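Local coordinates for protein RPA0582 (Rhodopseudomonas palustris, PDB 3HHL) that is of unknown function but belongs to the DUF1330 family, whose members are placed among the dimeric alpha-beta barrel proteins, at residues G73-M78 with E85-V90; V102-I105 with V109-E112. All coordinates share one frame; numbering follows the deposited sequence.

Followed from the N terminus, the chain runs through helix 10-18, strand 25-33 and helix 47-64 before it reaches contact 1, which closes the connection between strands 71-80 and 89-95 across the six residues separating its segments. Strand 89-95 then leads into helix 98-106, and contact 2 closes the much tighter turn from that helix into helix 108-113. The two contacts thus lie in series: neither nests in nor crosses the other. Contact 1 ties strand 71-80, outermost on its side of the sheet within this chain, to strand 89-95, whereas contact 2 joins consecutive helices of the helical layer. Their centres are about 26 Å apart, on opposite sides of the chain's centre.

Contact 1. Residues G73-M78 with E85-V90; sequences GQFELM and EHWDHV
The Phe75 ring is covered on one face by the 85-90 backbone: Trp87 N sits over its centre, 3.9 Å above the plane, while Leu77 N, from the ring's own strand, lies over the opposite face nearer the rim. A CH-pi contact is added off-centre by His86 CA, 4.3 Å from the Phe75 ring centroid, and His86 CB approaches obliquely, touching Phe75 CE2 at 3.8 Å. With CG anti to the backbone N (chi1 177°), the phenyl group reaches toward segment 85-90 and lies mainly against the backbone of His86 and Trp87. The Trp87 indole is met obliquely by Phe75 CE1 and by the methyl carbon of Met78, here selenomethionine. Bends at chi2 and chi3 fold that side chain back, so that its CE lies 3.7 Å from Glu85 CB and close to Trp87 NE1. Glu85 OE1 forms a salt bridge with a basic side chain of another chain.

At the other end, the backbones meet through Gly73 N, which donates to Val90 O over 3.0 Å in a nearly straight bond (172°). The return link passes through a water that donates to Gly73 O and accepts from Val90 N, 2.9 Å from each of those two atoms. The single direct bond and the water thus lie at the Gly73-Val90 end, the side-chain contacts at the Phe75-Met78 end. Next to Val90, Asp88 and His89 both face Val31, forming a classic beta bulge. Gly73, Gln74, Phe75, Leu77 and Met78 also pair with a strand of another chain, so the sheet continues across the interface. A beta hairpin whose outer strand carries the sheet into a partner chain is consistent with the dimeric alpha-beta barrel fold.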
loop_
_atom_site.group_PDB
_atom_site.type_symbol
_atom_site.label_atom_id
_atom_site.label_comp_id
_atom_site.label_asym_id
_atom_site.label_seq_id
_atom_site.Cartn_x
_atom_site.Cartn_y
_atom_site.Cartn_z
ATOM N N GLY C 73 -9.447 1.778 -2.877
ATOM C CA GLY C 73 -9.128 2.715 -3.970
ATOM C C GLY C 73 -8.903 2.025 -5.295
ATOM O O GLY C 73 -8.483 0.880 -5.347
ATOM N N GLN C 74 -9.238 2.725 -6.369
ATOM C CA GLN C 74 -8.982 2.239 -7.701
ATOM C C GLN C 74 -7.607 2.710 -8.142
ATOM O O GLN C 74 -7.317 3.898 -8.133
ATOM C CB GLN C 74 -10.043 2.754 -8.644
ATOM C CG GLN C 74 -9.844 2.436 -10.109
ATOM C CD GLN C 74 -10.975 3.093 -10.931
ATOM O OE1 GLN C 74 -12.143 2.774 -10.700
ATOM N NE2 GLN C 74 -10.646 4.060 -11.820
ATOM N N PHE C 75 -6.771 1.774 -8.544
ATOM C CA PHE C 75 -5.414 2.070 -8.949
ATOM C C PHE C 75 -5.441 2.947 -10.162
ATOM O O PHE C 75 -6.141 2.622 -11.081
ATOM C CB PHE C 75 -4.695 0.767 -9.249
ATOM C CG PHE C 75 -3.323 0.943 -9.751
ATOM C CD1 PHE C 75 -2.264 1.009 -8.884
ATOM C CD2 PHE C 75 -3.070 1.039 -11.111
ATOM C CE1 PHE C 75 -0.957 1.165 -9.356
ATOM C CE2 PHE C 75 -1.749 1.213 -11.583
ATOM C CZ PHE C 75 -0.702 1.278 -10.688
ATOM N N GLU C 76 -4.721 4.074 -10.150
ATOM C CA GLU C 76 -4.620 4.955 -11.315
ATOM C C GLU C 76 -3.189 5.080 -11.855
ATOM O O GLU C 76 -2.976 5.210 -13.040
ATOM C CB GLU C 76 -5.198 6.344 -10.981
ATOM C CG GLU C 76 -6.680 6.342 -10.736
ATOM C CD GLU C 76 -7.279 7.733 -10.495
ATOM O OE1 GLU C 76 -6.739 8.475 -9.623
ATOM O OE2 GLU C 76 -8.314 8.066 -11.139
ATOM N N LEU C 77 -2.190 5.096 -10.999
ATOM C CA LEU C 77 -0.803 5.251 -11.472
ATOM C C LEU C 77 0.204 4.887 -10.416
ATOM O O LEU C 77 0.024 5.197 -9.225
ATOM C CB LEU C 77 -0.536 6.691 -11.863
ATOM C CG LEU C 77 0.665 7.029 -12.734
ATOM C CD1 LEU C 77 0.280 6.629 -14.114
ATOM C CD2 LEU C 77 1.037 8.543 -12.652
HETATM N N MSE C 78 1.283 4.223 -10.850
HETATM C CA MSE C 78 2.491 4.070 -10.022
HETATM C C MSE C 78 3.338 5.311 -10.274
HETATM O O MSE C 78 4.078 5.360 -11.231
HETATM C CB MSE C 78 3.245 2.801 -10.390
HETATM C CG MSE C 78 4.513 2.561 -9.558
HETATM SE SE MSE C 78 4.067 2.039 -7.724
HETATM C CE MSE C 78 2.860 0.556 -8.015
ATOM N N GLU C 85 4.958 -2.629 -11.913
ATOM C CA GLU C 85 4.048 -2.824 -10.772
ATOM C C GLU C 85 2.717 -2.141 -11.048
ATOM O O GLU C 85 2.665 -0.935 -11.312
ATOM C CB GLU C 85 4.628 -2.300 -9.463
ATOM C CG GLU C 85 5.185 -3.391 -8.603
ATOM C CD GLU C 85 5.852 -2.888 -7.342
ATOM O OE1 GLU C 85 5.364 -1.908 -6.749
ATOM O OE2 GLU C 85 6.883 -3.480 -6.948
ATOM N N HIS C 86 1.654 -2.933 -11.055
ATOM C CA HIS C 86 0.309 -2.404 -11.041
ATOM C C HIS C 86 -0.562 -3.357 -10.249
ATOM O O HIS C 86 -0.235 -4.513 -10.093
ATOM C CB HIS C 86 -0.228 -2.139 -12.457
ATOM C CG HIS C 86 -0.578 -3.372 -13.211
ATOM N ND1 HIS C 86 -1.859 -3.893 -13.233
ATOM C CD2 HIS C 86 0.181 -4.193 -13.974
ATOM C CE1 HIS C 86 -1.869 -4.988 -13.975
ATOM N NE2 HIS C 86 -0.644 -5.191 -14.437
ATOM N N TRP C 87 -1.650 -2.840 -9.703
ATOM C CA TRP C 87 -2.501 -3.607 -8.831
ATOM C C TRP C 87 -3.931 -3.403 -9.285
ATOM O O TRP C 87 -4.294 -2.308 -9.687
ATOM C CB TRP C 87 -2.320 -3.140 -7.407
ATOM C CG TRP C 87 -0.917 -3.221 -6.951
ATOM C CD1 TRP C 87 -0.092 -2.189 -6.648
ATOM C CD2 TRP C 87 -0.174 -4.396 -6.722
ATOM N NE1 TRP C 87 1.130 -2.648 -6.245
ATOM C CE2 TRP C 87 1.101 -4.006 -6.274
ATOM C CE3 TRP C 87 -0.462 -5.745 -6.838
ATOM C CZ2 TRP C 87 2.096 -4.909 -5.988
ATOM C CZ3 TRP C 87 0.521 -6.647 -6.549
ATOM C CH2 TRP C 87 1.796 -6.233 -6.140
ATOM N N ASP C 88 -4.712 -4.479 -9.257
ATOM C CA ASP C 88 -6.098 -4.469 -9.695
ATOM C C ASP C 88 -7.012 -4.151 -8.522
ATOM O O ASP C 88 -8.030 -3.520 -8.702
ATOM C CB ASP C 88 -6.466 -5.838 -10.279
ATOM C CG ASP C 88 -5.684 -6.171 -11.532
ATOM O OD1 ASP C 88 -5.700 -5.350 -12.459
ATOM O OD2 ASP C 88 -5.065 -7.257 -11.607
ATOM N N HIS C 89 -6.652 -4.606 -7.320
ATOM C CA HIS C 89 -7.421 -4.303 -6.137
ATOM C C HIS C 89 -6.494 -3.749 -5.073
ATOM O O HIS C 89 -5.423 -4.302 -4.842
ATOM C CB HIS C 89 -8.078 -5.549 -5.604
ATOM C CG HIS C 89 -9.160 -6.063 -6.478
ATOM N ND1 HIS C 89 -10.028 -5.229 -7.152
ATOM C CD2 HIS C 89 -9.531 -7.326 -6.794
ATOM C CE1 HIS C 89 -10.885 -5.954 -7.851
ATOM N NE2 HIS C 89 -10.598 -7.229 -7.658
ATOM N N VAL C 90 -6.903 -2.658 -4.433
ATOM C CA VAL C 90 -6.120 -2.076 -3.370
ATOM C C VAL C 90 -7.081 -1.656 -2.266
ATOM O O VAL C 90 -7.925 -0.827 -2.483
ATOM C CB VAL C 90 -5.281 -0.877 -3.867
ATOM C CG1 VAL C 90 -4.418 -0.337 -2.754
ATOM C CG2 VAL C 90 -4.420 -1.279 -4.989
HETATM O O HOH W 1 -9.510 -1.852 -5.362
#

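Contact 2. Residues V102-I105 with V109-E112; sequences VEMI and VYRE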
loop_
_atom_site.group_PDB
_atom_site.type_symbol
_atom_site.label_atom_id
_atom_site.label_comp_id
_atom_site.label_asym_id
_atom_site.label_seq_id
_atom_site.Cartn_x
_atom_site.Cartn_y
_atom_site.Cartn_z
ATOM N N VAL C 102 -7.072 -15.087 12.571
ATOM C CA VAL C 102 -6.700 -16.498 12.556
ATOM C C VAL C 102 -7.970 -17.378 12.476
ATOM O O VAL C 102 -8.035 -18.376 11.719
ATOM C CB VAL C 102 -5.800 -16.846 13.763
ATOM C CG1 VAL C 102 -5.642 -18.338 13.941
ATOM C CG2 VAL C 102 -4.459 -16.189 13.607
ATOM N N GLU C 103 -9.005 -16.980 13.193
ATOM C CA GLU C 103 -10.206 -17.770 13.213
ATOM C C GLU C 103 -10.798 -17.821 11.805
ATOM O O GLU C 103 -11.280 -18.860 11.364
ATOM C CB GLU C 103 -11.207 -17.227 14.245
ATOM C CG GLU C 103 -10.846 -17.559 15.688
ATOM C CD GLU C 103 -10.674 -19.041 15.924
ATOM O OE1 GLU C 103 -11.466 -19.828 15.349
ATOM O OE2 GLU C 103 -9.762 -19.417 16.693
HETATM N N MSE C 104 -10.744 -16.700 11.100
HETATM C CA MSE C 104 -11.246 -16.637 9.732
HETATM C C MSE C 104 -10.462 -17.578 8.824
HETATM O O MSE C 104 -11.012 -18.299 7.980
HETATM C CB MSE C 104 -11.118 -15.215 9.176
HETATM C CG MSE C 104 -11.279 -15.114 7.655
HETATM SE SE MSE C 104 -11.332 -13.298 6.987
HETATM C CE MSE C 104 -9.399 -13.063 6.841
ATOM N N ILE C 105 -9.157 -17.537 8.992
ATOM C CA ILE C 105 -8.281 -18.346 8.179
ATOM C C ILE C 105 -8.509 -19.829 8.453
ATOM O O ILE C 105 -8.276 -20.666 7.582
ATOM C CB ILE C 105 -6.814 -17.910 8.419
ATOM C CG1 ILE C 105 -6.482 -16.861 7.381
ATOM C CG2 ILE C 105 -5.798 -19.078 8.378
ATOM C CD1 ILE C 105 -4.960 -16.659 7.269
ATOM N N VAL C 109 -15.466 -22.817 5.822
ATOM C CA VAL C 109 -15.999 -22.100 4.682
ATOM C C VAL C 109 -14.939 -21.200 4.060
ATOM O O VAL C 109 -14.880 -21.109 2.839
ATOM C CB VAL C 109 -17.245 -21.301 5.033
ATOM C CG1 VAL C 109 -17.738 -20.489 3.839
ATOM C CG2 VAL C 109 -18.336 -22.257 5.521
ATOM N N TYR C 110 -14.111 -20.543 4.873
ATOM C CA TYR C 110 -13.024 -19.694 4.338
ATOM C C TYR C 110 -11.992 -20.520 3.643
ATOM O O TYR C 110 -11.533 -20.136 2.593
ATOM C CB TYR C 110 -12.301 -18.866 5.410
ATOM C CG TYR C 110 -11.242 -17.937 4.828
ATOM C CD1 TYR C 110 -11.572 -16.666 4.362
ATOM C CD2 TYR C 110 -9.924 -18.346 4.726
ATOM C CE1 TYR C 110 -10.616 -15.841 3.807
ATOM C CE2 TYR C 110 -8.956 -17.536 4.193
ATOM C CZ TYR C 110 -9.294 -16.292 3.720
ATOM O OH TYR C 110 -8.292 -15.510 3.167
ATOM N N ARG C 111 -11.619 -21.651 4.229
ATOM C CA ARG C 111 -10.585 -22.505 3.630
ATOM C C ARG C 111 -10.965 -23.018 2.245
ATOM O O ARG C 111 -10.077 -23.292 1.440
ATOM C CB ARG C 111 -10.162 -23.650 4.553
ATOM C CG ARG C 111 -8.848 -23.358 5.270
ATOM C CD ARG C 111 -8.566 -24.303 6.455
ATOM N NE ARG C 111 -7.525 -23.752 7.331
ATOM C CZ ARG C 111 -6.218 -23.876 7.122
ATOM N NH1 ARG C 111 -5.783 -24.557 6.062
ATOM N NH2 ARG C 111 -5.353 -23.316 7.967
ATOM N N GLU C 112 -12.267 -23.120 1.957
ATOM C CA GLU C 112 -12.749 -23.399 0.578
ATOM C C GLU C 112 -12.737 -22.125 -0.293
ATOM O O GLU C 112 -12.321 -22.137 -1.451
ATOM C CB GLU C 112 -14.189 -23.978 0.543
ATOM C CG GLU C 112 -14.359 -25.471 0.869
ATOM C CD GLU C 112 -13.430 -26.391 0.073
ATOM O OE1 GLU C 112 -13.653 -26.536 -1.149
ATOM O OE2 GLU C 112 -12.482 -26.958 0.684
#
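Met104 and Tyr110 form a Met-aromatic contact at the turn between two consecutive short helices, 98-106 and 108-113. Their side chains run obliquely to one another. The CG methylene of Met104 lies over one face of the Tyr110 ring, 3.6 Å above its plane and shifted toward the rim, which makes it a CH-pi partner, 26° off the ring normal. Farther along, the selenium of this selenomethionine stands more to the side: SE is 4.8 Å from the Tyr110 ring centroid and approaches obliquely. An extended start to the Met104 chain (chi1 165°, chi2 173°) carries CG and SE along the ring, and the bend comes only at chi3.

Ile105 is oriented differently. Its CB points away from helix 108-113, yet its side chain lies beside that of Tyr110 and both run in the same direction. The tyrosine is therefore met by two neighbouring residues of helix 98-106, with a methylene over its face and Ile105 CA approaching obliquely at 3.8 Å from Tyr110 CD2. Tyr110 CB is directed toward segment 102-105, and the phenol extends onward to helix 47-64, where Tyr110 OH is hydrogen-bonded to Tyr54 OH and the side chain touches Ser58. Met104 reaches the same long helix at Ser62, while Ile105 packs on Phe13 of helix 10-18, so the turn is joined to two other helices. Replacing Tyr110 by an alanine would probably open a gap beside Met104 CG and Ile105 CG1 and leave the Tyr54 hydroxyl without this partner. No other chain of the assembly touches the two segments. On the Ile105 side, the aliphatic contact is made by CG1, which comes within 4.1 Å of Tyr110 CE2.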